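Uncharacterized protein (PDB 3WZ2) is an archaeal homologue of proteasome-assembly chaperones, a PAC2-family protein that probably works by engaging the proteasome or its subunits. Local coordinates at residues G30-I35 and R189-V194; A37-K42 and L204-E209; V113-G118 and G158-L163; W131-S136 and V176-T181. All coordinates share one frame; numbering follows the deposited sequence.

How the contacts relate
The four contacts build one alpha/beta/alpha domain around a mixed sheet. Contacts 1 and 2, centres about 11 Å apart, share helix 32-43 and lie on one side of the sheet, where helix 188-202 and the loop after it pack beside that helix. Contact 3 joins strand 112-120, inside the sheet, to helix 158-169 on the other side, and contact 4, centred about 9 Å away, pairs strands 130-134 and 174-181 of the same sheet. Along the chain, contacts 3 and 4 alternate with each other and are nested inside the long loops closed by contacts 1 and 2, so the C-terminal part returns to the N-terminal helix. Contacts 3 and 4 also touch a neighbouring subunit.

Contact 1: residues G30-I35 and R189-V194; sequences GLVGHI and RAAANV
Val32 pushes both of its methyls into the side of helix 188-202. Val32 CG2 lies against Ala190 CB at 3.9 Å, while Val32 CG1 reaches across to Val194 CG2 at 4.0 Å and also rests on the backbone of Ala191, 3.8 Å from Ala191 N. This split follows from chi1 of 176°: CG1 is turned away from the backbone N of Val32 and CG2 from its carbonyl carbon, which spreads the fork along the facing helix. Ile35 comes in with its CG2 branch, Ile35 CG2 standing 3.5 Å from Ala191 CB, tighter than a normal methyl contact. The same Ala191 CB is 3.5 Å from Val32 O, so one small methyl sits against both Val32 O and the side chain of Ile35, one turn on. Small residues at 190 and 191 let the two backbones come close: Val32 CA and Ala191 CA are 4.7 Å apart. The contact is purely van der Waals and buried. Behind it, Leu31 occupies the N-cap position, and its carbonyl receives Ile35 N as the first turn of helix 32-43 forms. Asp187 holds the start of the partner helix through Ala190 N. Thr181 underlies Val32 and Ala190, and Leu211 and Leu222 pack on Ile35, so the helix pair has strand 174-181 on one flank and helix 209-213 with Leu222 on another.

Contact 2: residues A37-K42 and L204-E209; sequences ANFLAK and LNVSVE
Phe39 and Leu40 of helix 32-43 make an apolar contact with Val206 in the linker that carries the chain from helix 188-202 to helix 209-213, a partly buried helix-to-loop packing about 13 Å from the centre of the chain. The two methyls of Val206 are shared out. Val206 CG1 approaches the Phe39 ring obliquely, 3.8 Å from Phe39 CE2, while Val206 CG2 meets Leu40 CD2 at 4.2 Å. Phe39 reaches the loop because its ring carbon CG stands trans to the backbone N (chi1 -175°), and its side chain and that of Val206 run past each other in opposite senses. The rim of the ring then meets a loop carbonyl: Ser207 O lies in the ring plane at the edge, 3.5 Å from Phe39 CZ. Val208 CA comes in obliquely, 4.2 Å from Phe39 CE2. The loop has its own fastening, since Glu209 N donates to Ser207 OG at 3.1 Å, a capping bond at the turn into the next helix, and Asn199 OD1 holds Val206 N. Pro210 and Leu211 extend the apolar surroundings of Phe39, and Leu44 those of Val206. Methyl and ring carbons do most of the binding here, joined by a carbonyl oxygen facing the electropositive C-H rim of the aromatic ring, which would probably add a weak electrostatic term to the packing rather than a polar lock.

Contact 3: residues V113-G118 and G158-L163; sequences VISLAG and GMSGKL
Ser115 and Ser160 both turn their hydroxyls away from their own carbonyl carbons, with chi1 of -65° and -70°; these torsions set Ser160 OG against Ser115 CB, 3.5 Å away, and leave both hydroxyls able to reach Glu24 OE1 of strand 21-24. This is the packing of a helix on the sheet of an alpha/beta/alpha sandwich; the short segments of strand 112-120 and helix 158-169 run roughly antiparallel, at 144°, and the helix leads on to strand 174-181, the strand's parallel neighbour in the sheet. Because the two serines point at each other, Ser115 CB and Ser160 CB meet at 3.7 Å. The serines do not bond to each other; both hydroxyls instead bond to Glu24 OE1, so that one carboxylate oxygen ties strand and helix together in a buried setting. Its two hydroxyl partners would be expected to stabilise a negative charge there. Apolar groups fill both flanks. Towards the strand's start, Val113 CG1 lies 4.1 Å from Leu163 CG, the two side chains meeting at about a right angle, and Leu163 CD2 reaches back over Ser115 OG at 3.9 Å. On the other flank Ala117 CB sits 4.0 Å from Ser160 OG. Outward, helix 91-107 covers Val113 and Leu163 through Leu105 and Val102. The far side of helix 158-169 faces a neighbouring subunit, whose Ser61 OG bonds to Gly161 O. One water completes the junction, donating to Leu116 O at 2.7 Å and to Ser160 OG at 3.2 Å.

Contact 4: residues W131-S136 and V176-T181; sequences WGIGGS and VLLGET
Ile133, Val176 and Leu178 form the apolar centre of this antiparallel strand pair, on the sheet face that also bears Trp131. Strands 130-134 and 174-181, neighbours in the mixed sheet of the PAC2-family domain, run at 159° to each other. With CG1 of Ile133 trans to its backbone N, Ile133 CG2 is left in the crowded position between N and carbonyl carbon, where it packs 3.8 Å from Val176 CB and 4.2 Å from Leu178 CD1. Ile133 and Val176 lie side by side and point the same way; beyond them, Gly66 of a neighbouring subunit packs on Ile133. Two hydrogen-bonded pairs, Trp131 with Leu178 and Ile133 with Val176, enclose the non-hydrogen-bonded pair of Gly132 with Leu177. Leu178 N reaches Trp131 O at 2.8 Å on an almost straight line, and Val176 N reaches Ile133 O at 2.9 Å. Between them Gly132 CA comes within 3.3 Å of Val176 O, a C-H...O contact. On the opposite face Leu177 meets helix 188-202 through Val197 and Leu198. The polar edge is where Trp131 meets Glu180. Glu180 CG lies in the indole plane at its edge, and the extended chain beyond it carries the carboxylate to NE1. That carboxylate is held from both oxygens, because OE1 forms a salt bridge with Lys125 NZ and accepts from Glu129 N. Trp131 NE1 donates to Glu180 OE2 at 2.8 Å and 177°, in the ring plane but from 42° above the carboxylate plane.

Contact 1: residues G30-I35 and R189-V194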
loop_
_atom_site.group_PDB
_atom_site.type_symbol
_atom_site.label_atom_id
_atom_site.label_comp_id
_atom_site.label_asym_id
_atom_site.label_seq_id
_atom_site.Cartn_x
_atom_site.Cartn_y
_atom_site.Cartn_z
ATOM N N GLY B 30 14.006 -19.756 -17.487
ATOM C CA GLY B 30 15.287 -20.408 -17.707
ATOM C C GLY B 30 16.500 -19.556 -17.488
ATOM O O GLY B 30 17.619 -20.009 -17.729
ATOM N N LEU B 31 16.296 -18.298 -17.115
ATOM C CA LEU B 31 17.328 -17.263 -17.226
ATOM C C LEU B 31 18.052 -17.280 -18.578
ATOM O O LEU B 31 19.212 -16.920 -18.691
ATOM C CB LEU B 31 18.307 -17.392 -16.092
ATOM C CG LEU B 31 17.748 -17.137 -14.703
ATOM C CD1 LEU B 31 18.785 -17.498 -13.655
ATOM C CD2 LEU B 31 17.337 -15.681 -14.508
ATOM N N VAL B 32 17.324 -17.609 -19.624
ATOM C CA VAL B 32 17.899 -17.747 -20.948
ATOM C C VAL B 32 18.438 -16.426 -21.407
ATOM O O VAL B 32 19.588 -16.317 -21.842
ATOM C CB VAL B 32 16.880 -18.319 -21.942
ATOM C CG1 VAL B 32 17.409 -18.377 -23.350
ATOM C CG2 VAL B 32 16.454 -19.718 -21.510
ATOM N N GLY B 33 17.603 -15.409 -21.366
ATOM C CA GLY B 33 18.029 -14.091 -21.849
ATOM C C GLY B 33 19.121 -13.505 -20.998
ATOM O O GLY B 33 20.044 -12.859 -21.522
ATOM N N HIS B 34 19.009 -13.715 -19.689
ATOM C CA HIS B 34 20.022 -13.238 -18.727
ATOM C C HIS B 34 21.405 -13.825 -18.963
ATOM O O HIS B 34 22.408 -13.117 -19.062
ATOM C CB HIS B 34 19.554 -13.586 -17.327
ATOM C CG HIS B 34 20.483 -13.145 -16.258
ATOM N ND1 HIS B 34 20.510 -11.847 -15.790
ATOM C CD2 HIS B 34 21.409 -13.830 -15.537
ATOM C CE1 HIS B 34 21.448 -11.736 -14.865
ATOM N NE2 HIS B 34 21.989 -12.927 -14.673
ATOM N N ILE B 35 21.463 -15.143 -19.145
ATOM C CA ILE B 35 22.743 -15.776 -19.480
ATOM C C ILE B 35 23.262 -15.277 -20.831
ATOM O O ILE B 35 24.434 -14.930 -20.992
ATOM C CB ILE B 35 22.561 -17.316 -19.476
ATOM C CG1 ILE B 35 22.264 -17.780 -18.050
ATOM C CG2 ILE B 35 23.805 -17.993 -19.980
ATOM C CD1 ILE B 35 21.608 -19.139 -17.943
ATOM N N ARG B 189 22.382 -23.744 -22.053
ATOM C CA ARG B 189 22.396 -24.331 -23.395
ATOM C C ARG B 189 21.372 -23.714 -24.299
ATOM O O ARG B 189 21.678 -23.439 -25.437
ATOM C CB ARG B 189 22.177 -25.833 -23.338
ATOM C CG ARG B 189 23.396 -26.496 -22.730
ATOM C CD ARG B 189 23.234 -27.979 -22.543
ATOM N NE ARG B 189 23.985 -28.290 -21.336
ATOM C CZ ARG B 189 25.287 -28.548 -21.285
ATOM N NH1 ARG B 189 26.033 -28.602 -22.386
ATOM N NH2 ARG B 189 25.825 -28.795 -20.101
ATOM N N ALA B 190 20.193 -23.434 -23.767
ATOM C CA ALA B 190 19.233 -22.608 -24.454
ATOM C C ALA B 190 19.755 -21.209 -24.703
ATOM O O ALA B 190 19.610 -20.690 -25.805
ATOM C CB ALA B 190 17.914 -22.546 -23.679
ATOM N N ALA B 191 20.462 -20.638 -23.733
ATOM C CA ALA B 191 21.096 -19.345 -23.945
ATOM C C ALA B 191 22.045 -19.381 -25.130
ATOM O O ALA B 191 22.083 -18.483 -25.966
ATOM C CB ALA B 191 21.800 -18.865 -22.704
ATOM N N ALA B 192 22.837 -20.425 -25.198
ATOM C CA ALA B 192 23.791 -20.592 -26.287
ATOM C C ALA B 192 23.077 -20.688 -27.609
ATOM O O ALA B 192 23.533 -20.101 -28.578
ATOM C CB ALA B 192 24.650 -21.834 -26.059
ATOM N N ASN B 193 21.973 -21.441 -27.667
ATOM C CA ASN B 193 21.181 -21.495 -28.889
ATOM C C ASN B 193 20.724 -20.090 -29.338
ATOM O O ASN B 193 20.744 -19.761 -30.525
ATOM C CB ASN B 193 19.929 -22.370 -28.700
ATOM C CG ASN B 193 20.254 -23.836 -28.393
ATOM O OD1 ASN B 193 21.325 -24.299 -28.713
ATOM N ND2 ASN B 193 19.276 -24.576 -27.850
ATOM N N VAL B 194 20.306 -19.268 -28.373
ATOM C CA VAL B 194 19.851 -17.923 -28.680
ATOM C C VAL B 194 20.999 -17.036 -29.152
ATOM O O VAL B 194 20.867 -16.297 -30.126
ATOM C CB VAL B 194 19.136 -17.294 -27.473
ATOM C CG1 VAL B 194 18.938 -15.828 -27.687
ATOM C CG2 VAL B 194 17.808 -18.003 -27.263
#

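Contact 2: residues A37-K42 and L204-E209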
loop_
_atom_site.group_PDB
_atom_site.type_symbol
_atom_site.label_atom_id
_atom_site.label_comp_id
_atom_site.label_asym_id
_atom_site.label_seq_id
_atom_site.Cartn_x
_atom_site.Cartn_y
_atom_site.Cartn_z
ATOM N N ALA B 37 22.719 -12.526 -22.489
ATOM C CA ALA B 37 23.105 -11.116 -22.563
ATOM C C ALA B 37 24.371 -10.846 -21.795
ATOM O O ALA B 37 25.202 -10.051 -22.251
ATOM C CB ALA B 37 21.977 -10.228 -22.050
ATOM N N ASN B 38 24.505 -11.482 -20.644
ATOM C CA ASN B 38 25.755 -11.408 -19.870
ATOM C C ASN B 38 26.932 -11.995 -20.613
ATOM O O ASN B 38 27.988 -11.371 -20.703
ATOM C CB ASN B 38 25.610 -12.077 -18.518
ATOM C CG ASN B 38 24.948 -11.165 -17.492
ATOM O OD1 ASN B 38 25.609 -10.309 -16.903
ATOM N ND2 ASN B 38 23.626 -11.307 -17.311
ATOM N N PHE B 39 26.717 -13.142 -21.245
ATOM C CA PHE B 39 27.746 -13.710 -22.083
ATOM C C PHE B 39 28.140 -12.759 -23.191
ATOM O O PHE B 39 29.313 -12.504 -23.409
ATOM C CB PHE B 39 27.282 -15.024 -22.673
ATOM C CG PHE B 39 28.344 -15.720 -23.459
ATOM C CD1 PHE B 39 29.506 -16.146 -22.821
ATOM C CD2 PHE B 39 28.194 -15.960 -24.803
ATOM C CE1 PHE B 39 30.483 -16.786 -23.513
ATOM C CE2 PHE B 39 29.191 -16.599 -25.513
ATOM C CZ PHE B 39 30.339 -17.016 -24.859
ATOM N N LEU B 40 27.172 -12.220 -23.928
ATOM C CA LEU B 40 27.543 -11.334 -25.015
ATOM C C LEU B 40 28.275 -10.103 -24.584
ATOM O O LEU B 40 29.130 -9.616 -25.317
ATOM C CB LEU B 40 26.342 -10.891 -25.815
ATOM C CG LEU B 40 25.785 -11.940 -26.756
ATOM C CD1 LEU B 40 24.329 -11.655 -27.063
ATOM C CD2 LEU B 40 26.606 -11.953 -28.027
ATOM N N ALA B 41 27.888 -9.526 -23.460
ATOM C CA ALA B 41 28.501 -8.282 -23.045
ATOM C C ALA B 41 29.975 -8.516 -22.720
ATOM O O ALA B 41 30.824 -7.691 -23.040
ATOM C CB ALA B 41 27.788 -7.735 -21.838
ATOM N N LYS B 42 30.250 -9.657 -22.092
ATOM C CA LYS B 42 31.614 -10.059 -21.761
ATOM C C LYS B 42 32.410 -10.446 -22.999
ATOM O O LYS B 42 33.512 -9.955 -23.190
ATOM C CB LYS B 42 31.589 -11.198 -20.753
ATOM C CG LYS B 42 32.954 -11.783 -20.437
ATOM C CD LYS B 42 32.850 -12.925 -19.431
ATOM C CE LYS B 42 32.861 -12.351 -18.016
ATOM N NZ LYS B 42 32.412 -13.329 -16.988
ATOM N N LEU B 204 27.776 -11.015 -36.094
ATOM C CA LEU B 204 28.849 -10.986 -35.131
ATOM C C LEU B 204 29.722 -12.217 -35.241
ATOM O O LEU B 204 29.442 -13.140 -36.034
ATOM C CB LEU B 204 28.283 -10.800 -33.737
ATOM C CG LEU B 204 27.440 -9.545 -33.580
ATOM C CD1 LEU B 204 26.824 -9.500 -32.191
ATOM C CD2 LEU B 204 28.296 -8.322 -33.884
ATOM N N ASN B 205 30.827 -12.196 -34.511
ATOM C CA ASN B 205 31.738 -13.324 -34.530
ATOM C C ASN B 205 31.910 -13.884 -33.136
ATOM O O ASN B 205 33.042 -14.067 -32.703
ATOM C CB ASN B 205 33.091 -12.914 -35.146
ATOM C CG ASN B 205 32.957 -12.509 -36.605
ATOM O OD1 ASN B 205 32.866 -11.326 -36.923
ATOM N ND2 ASN B 205 32.936 -13.496 -37.498
ATOM N N VAL B 206 30.800 -14.165 -32.448
ATOM C CA VAL B 206 30.854 -14.798 -31.138
ATOM C C VAL B 206 30.648 -16.306 -31.134
ATOM O O VAL B 206 29.591 -16.823 -31.471
ATOM C CB VAL B 206 29.864 -14.142 -30.143
ATOM C CG1 VAL B 206 30.065 -14.674 -28.722
ATOM C CG2 VAL B 206 30.106 -12.653 -30.146
ATOM N N SER B 207 31.650 -17.008 -30.642
ATOM C CA SER B 207 31.547 -18.430 -30.399
ATOM C C SER B 207 30.804 -18.680 -29.078
ATOM O O SER B 207 31.090 -18.052 -28.070
ATOM C CB SER B 207 32.962 -19.039 -30.310
ATOM O OG SER B 207 32.900 -20.398 -29.883
ATOM N N VAL B 208 29.920 -19.645 -29.073
ATOM C CA VAL B 208 29.280 -20.081 -27.832
ATOM C C VAL B 208 30.002 -21.200 -27.081
ATOM O O VAL B 208 29.516 -21.638 -26.019
ATOM C CB VAL B 208 27.795 -20.491 -28.023
ATOM C CG1 VAL B 208 27.022 -19.314 -28.577
ATOM C CG2 VAL B 208 27.647 -21.712 -28.900
ATOM N N GLU B 209 31.151 -21.645 -27.587
ATOM C CA GLU B 209 31.864 -22.745 -26.946
ATOM C C GLU B 209 32.240 -22.474 -25.496
ATOM O O GLU B 209 32.052 -23.339 -24.638
ATOM C CB GLU B 209 33.083 -23.171 -27.770
ATOM C CG GLU B 209 32.725 -23.865 -29.085
ATOM C CD GLU B 209 32.030 -25.215 -28.892
ATOM O OE1 GLU B 209 32.506 -26.018 -28.048
ATOM O OE2 GLU B 209 31.014 -25.486 -29.586
#

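Contact 3: residues V113-G118 and G158-L163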
loop_
_atom_site.group_PDB
_atom_site.type_symbol
_atom_site.label_atom_id
_atom_site.label_comp_id
_atom_site.label_asym_id
_atom_site.label_seq_id
_atom_site.Cartn_x
_atom_site.Cartn_y
_atom_site.Cartn_z
ATOM N N VAL B 113 15.407 -3.348 -31.904
ATOM C CA VAL B 113 15.178 -3.665 -30.528
ATOM C C VAL B 113 14.961 -5.151 -30.452
ATOM O O VAL B 113 13.979 -5.663 -30.961
ATOM C CB VAL B 113 13.946 -2.905 -30.005
ATOM C CG1 VAL B 113 13.826 -3.039 -28.505
ATOM C CG2 VAL B 113 14.038 -1.432 -30.380
ATOM N N ILE B 114 15.861 -5.855 -29.777
ATOM C CA ILE B 114 15.856 -7.310 -29.788
ATOM C C ILE B 114 15.824 -7.783 -28.346
ATOM O O ILE B 114 16.737 -7.514 -27.579
ATOM C CB ILE B 114 17.123 -7.860 -30.475
ATOM C CG1 ILE B 114 17.218 -7.384 -31.910
ATOM C CG2 ILE B 114 17.102 -9.376 -30.479
ATOM C CD1 ILE B 114 18.590 -7.539 -32.547
ATOM N N SER B 115 14.793 -8.527 -27.984
ATOM C CA SER B 115 14.750 -9.174 -26.683
ATOM C C SER B 115 15.146 -10.641 -26.783
ATOM O O SER B 115 14.815 -11.324 -27.732
ATOM C CB SER B 115 13.324 -9.038 -26.090
ATOM O OG SER B 115 13.026 -7.680 -25.823
ATOM N N LEU B 116 15.903 -11.088 -25.801
ATOM C CA LEU B 116 16.320 -12.456 -25.679
ATOM C C LEU B 116 15.561 -13.085 -24.533
ATOM O O LEU B 116 15.601 -12.585 -23.410
ATOM C CB LEU B 116 17.811 -12.508 -25.365
ATOM C CG LEU B 116 18.681 -11.697 -26.295
ATOM C CD1 LEU B 116 20.117 -11.915 -25.889
ATOM C CD2 LEU B 116 18.449 -12.091 -27.747
ATOM N N ALA B 117 14.817 -14.130 -24.823
ATOM C CA ALA B 117 13.913 -14.715 -23.830
ATOM C C ALA B 117 13.980 -16.228 -23.888
ATOM O O ALA B 117 14.550 -16.805 -24.829
ATOM C CB ALA B 117 12.491 -14.251 -24.083
ATOM N N GLY B 118 13.303 -16.856 -22.926
ATOM C CA GLY B 118 13.114 -18.293 -22.894
ATOM C C GLY B 118 11.670 -18.685 -23.127
ATOM O O GLY B 118 10.798 -17.875 -23.004
ATOM N N GLY B 158 6.640 -10.313 -18.987
ATOM C CA GLY B 158 7.794 -9.580 -18.541
ATOM C C GLY B 158 8.281 -8.541 -19.525
ATOM O O GLY B 158 7.580 -8.167 -20.496
ATOM N N MET B 159 9.503 -8.087 -19.275
ATOM C CA MET B 159 10.105 -7.020 -20.056
ATOM C C MET B 159 10.056 -7.334 -21.546
ATOM O O MET B 159 9.776 -6.446 -22.363
ATOM C CB MET B 159 11.549 -6.751 -19.573
ATOM C CG MET B 159 12.311 -5.701 -20.367
ATOM S SD MET B 159 11.598 -4.066 -20.271
ATOM C CE MET B 159 12.155 -3.504 -18.666
ATOM N N SER B 160 10.398 -8.579 -21.904
ATOM C CA SER B 160 10.554 -8.928 -23.315
ATOM C C SER B 160 9.243 -8.756 -24.059
ATOM O O SER B 160 9.195 -8.158 -25.126
ATOM C CB SER B 160 11.079 -10.356 -23.463
ATOM O OG SER B 160 12.433 -10.364 -23.024
ATOM N N GLY B 161 8.155 -9.238 -23.462
ATOM C CA GLY B 161 6.807 -9.017 -24.037
ATOM C C GLY B 161 6.432 -7.550 -24.164
ATOM O O GLY B 161 5.849 -7.124 -25.145
ATOM N N LYS B 162 6.747 -6.769 -23.140
ATOM C CA LYS B 162 6.346 -5.373 -23.112
ATOM C C LYS B 162 7.100 -4.579 -24.144
ATOM O O LYS B 162 6.523 -3.803 -24.860
ATOM C CB LYS B 162 6.558 -4.740 -21.721
ATOM C CG LYS B 162 5.870 -3.375 -21.566
ATOM C CD LYS B 162 4.354 -3.558 -21.531
ATOM C CE LYS B 162 3.555 -2.296 -21.745
ATOM N NZ LYS B 162 3.649 -1.395 -20.584
ATOM N N LEU B 163 8.399 -4.805 -24.216
ATOM C CA LEU B 163 9.230 -4.103 -25.189
ATOM C C LEU B 163 8.843 -4.429 -26.596
ATOM O O LEU B 163 8.776 -3.558 -27.452
ATOM C CB LEU B 163 10.686 -4.499 -25.040
ATOM C CG LEU B 163 11.825 -3.544 -24.922
ATOM C CD1 LEU B 163 11.333 -2.247 -24.355
ATOM C CD2 LEU B 163 13.016 -4.150 -24.177
HETATM O O HOH W 1 14.191 -12.262 -21.160
#

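Contact 4: residues W131-S136 and V176-T181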
loop_
_atom_site.group_PDB
_atom_site.type_symbol
_atom_site.label_atom_id
_atom_site.label_comp_id
_atom_site.label_asym_id
_atom_site.label_seq_id
_atom_site.Cartn_x
_atom_site.Cartn_y
_atom_site.Cartn_z
ATOM N N TRP B 131 12.709 -19.932 -31.374
ATOM C CA TRP B 131 11.650 -19.286 -32.134
ATOM C C TRP B 131 11.893 -17.800 -32.187
ATOM O O TRP B 131 12.674 -17.260 -31.439
ATOM C CB TRP B 131 10.281 -19.557 -31.489
ATOM C CG TRP B 131 9.872 -20.986 -31.421
ATOM C CD1 TRP B 131 10.326 -21.914 -30.551
ATOM C CD2 TRP B 131 8.873 -21.647 -32.219
ATOM N NE1 TRP B 131 9.681 -23.116 -30.745
ATOM C CE2 TRP B 131 8.781 -22.978 -31.760
ATOM C CE3 TRP B 131 8.020 -21.230 -33.234
ATOM C CZ2 TRP B 131 7.899 -23.912 -32.323
ATOM C CZ3 TRP B 131 7.129 -22.158 -33.797
ATOM C CH2 TRP B 131 7.084 -23.483 -33.350
ATOM N N GLY B 132 11.148 -17.125 -33.041
ATOM C CA GLY B 132 11.251 -15.705 -33.198
ATOM C C GLY B 132 9.871 -15.088 -33.336
ATOM O O GLY B 132 8.910 -15.763 -33.764
ATOM N N ILE B 133 9.764 -13.803 -32.989
ATOM C CA ILE B 133 8.564 -13.045 -33.292
ATOM C C ILE B 133 8.978 -11.598 -33.492
ATOM O O ILE B 133 9.884 -11.096 -32.843
ATOM C CB ILE B 133 7.498 -13.210 -32.171
ATOM C CG1 ILE B 133 6.216 -12.427 -32.464
ATOM C CG2 ILE B 133 8.048 -12.762 -30.844
ATOM C CD1 ILE B 133 5.414 -12.933 -33.653
ATOM N N GLY B 134 8.313 -10.945 -34.420
ATOM C CA GLY B 134 8.639 -9.602 -34.815
ATOM C C GLY B 134 7.487 -8.697 -34.465
ATOM O O GLY B 134 6.345 -9.141 -34.370
ATOM N N GLY B 135 7.789 -7.420 -34.301
ATOM C CA GLY B 135 6.776 -6.440 -33.942
ATOM C C GLY B 135 5.823 -6.095 -35.063
ATOM O O GLY B 135 4.761 -5.562 -34.813
ATOM N N SER B 136 6.226 -6.341 -36.295
ATOM C CA SER B 136 5.320 -6.266 -37.436
ATOM C C SER B 136 5.680 -7.370 -38.420
ATOM O O SER B 136 6.696 -8.077 -38.251
ATOM C CB SER B 136 5.463 -4.901 -38.152
ATOM O OG SER B 136 6.643 -4.899 -38.979
ATOM N N VAL B 176 11.674 -10.550 -30.675
ATOM C CA VAL B 176 12.076 -11.423 -29.585
ATOM C C VAL B 176 12.602 -12.760 -30.158
ATOM O O VAL B 176 11.987 -13.348 -31.025
ATOM C CB VAL B 176 10.907 -11.690 -28.631
ATOM C CG1 VAL B 176 11.364 -12.455 -27.394
ATOM C CG2 VAL B 176 10.222 -10.383 -28.206
ATOM N N LEU B 177 13.737 -13.209 -29.649
ATOM C CA LEU B 177 14.228 -14.562 -29.892
ATOM C C LEU B 177 13.952 -15.393 -28.650
ATOM O O LEU B 177 14.301 -14.960 -27.539
ATOM C CB LEU B 177 15.718 -14.523 -30.161
ATOM C CG LEU B 177 16.162 -13.656 -31.335
ATOM C CD1 LEU B 177 17.673 -13.635 -31.422
ATOM C CD2 LEU B 177 15.581 -14.205 -32.613
ATOM N N LEU B 178 13.280 -16.539 -28.835
ATOM C CA LEU B 178 12.894 -17.383 -27.734
ATOM C C LEU B 178 13.551 -18.749 -27.795
ATOM O O LEU B 178 13.255 -19.554 -28.681
ATOM C CB LEU B 178 11.393 -17.570 -27.721
ATOM C CG LEU B 178 10.611 -16.280 -27.550
ATOM C CD1 LEU B 178 9.920 -15.926 -28.840
ATOM C CD2 LEU B 178 9.597 -16.430 -26.477
ATOM N N GLY B 179 14.421 -19.008 -26.833
ATOM C CA GLY B 179 15.028 -20.327 -26.693
ATOM C C GLY B 179 14.109 -21.223 -25.930
ATOM O O GLY B 179 13.824 -20.968 -24.752
ATOM N N GLU B 180 13.637 -22.260 -26.585
ATOM C CA GLU B 180 12.986 -23.370 -25.886
ATOM C C GLU B 180 13.850 -23.896 -24.770
ATOM O O GLU B 180 15.090 -23.993 -24.877
ATOM C CB GLU B 180 12.660 -24.533 -26.822
ATOM C CG GLU B 180 11.603 -24.225 -27.857
ATOM C CD GLU B 180 11.271 -25.433 -28.735
ATOM O OE1 GLU B 180 12.106 -26.372 -28.771
ATOM O OE2 GLU B 180 10.190 -25.464 -29.367
ATOM N N THR B 181 13.202 -24.182 -23.656
ATOM C CA THR B 181 13.901 -24.637 -22.447
ATOM C C THR B 181 12.900 -25.415 -21.588
ATOM O O THR B 181 11.674 -25.377 -21.831
ATOM C CB THR B 181 14.543 -23.447 -21.691
ATOM O OG1 THR B 181 15.353 -23.927 -20.600
ATOM C CG2 THR B 181 13.497 -22.485 -21.148
#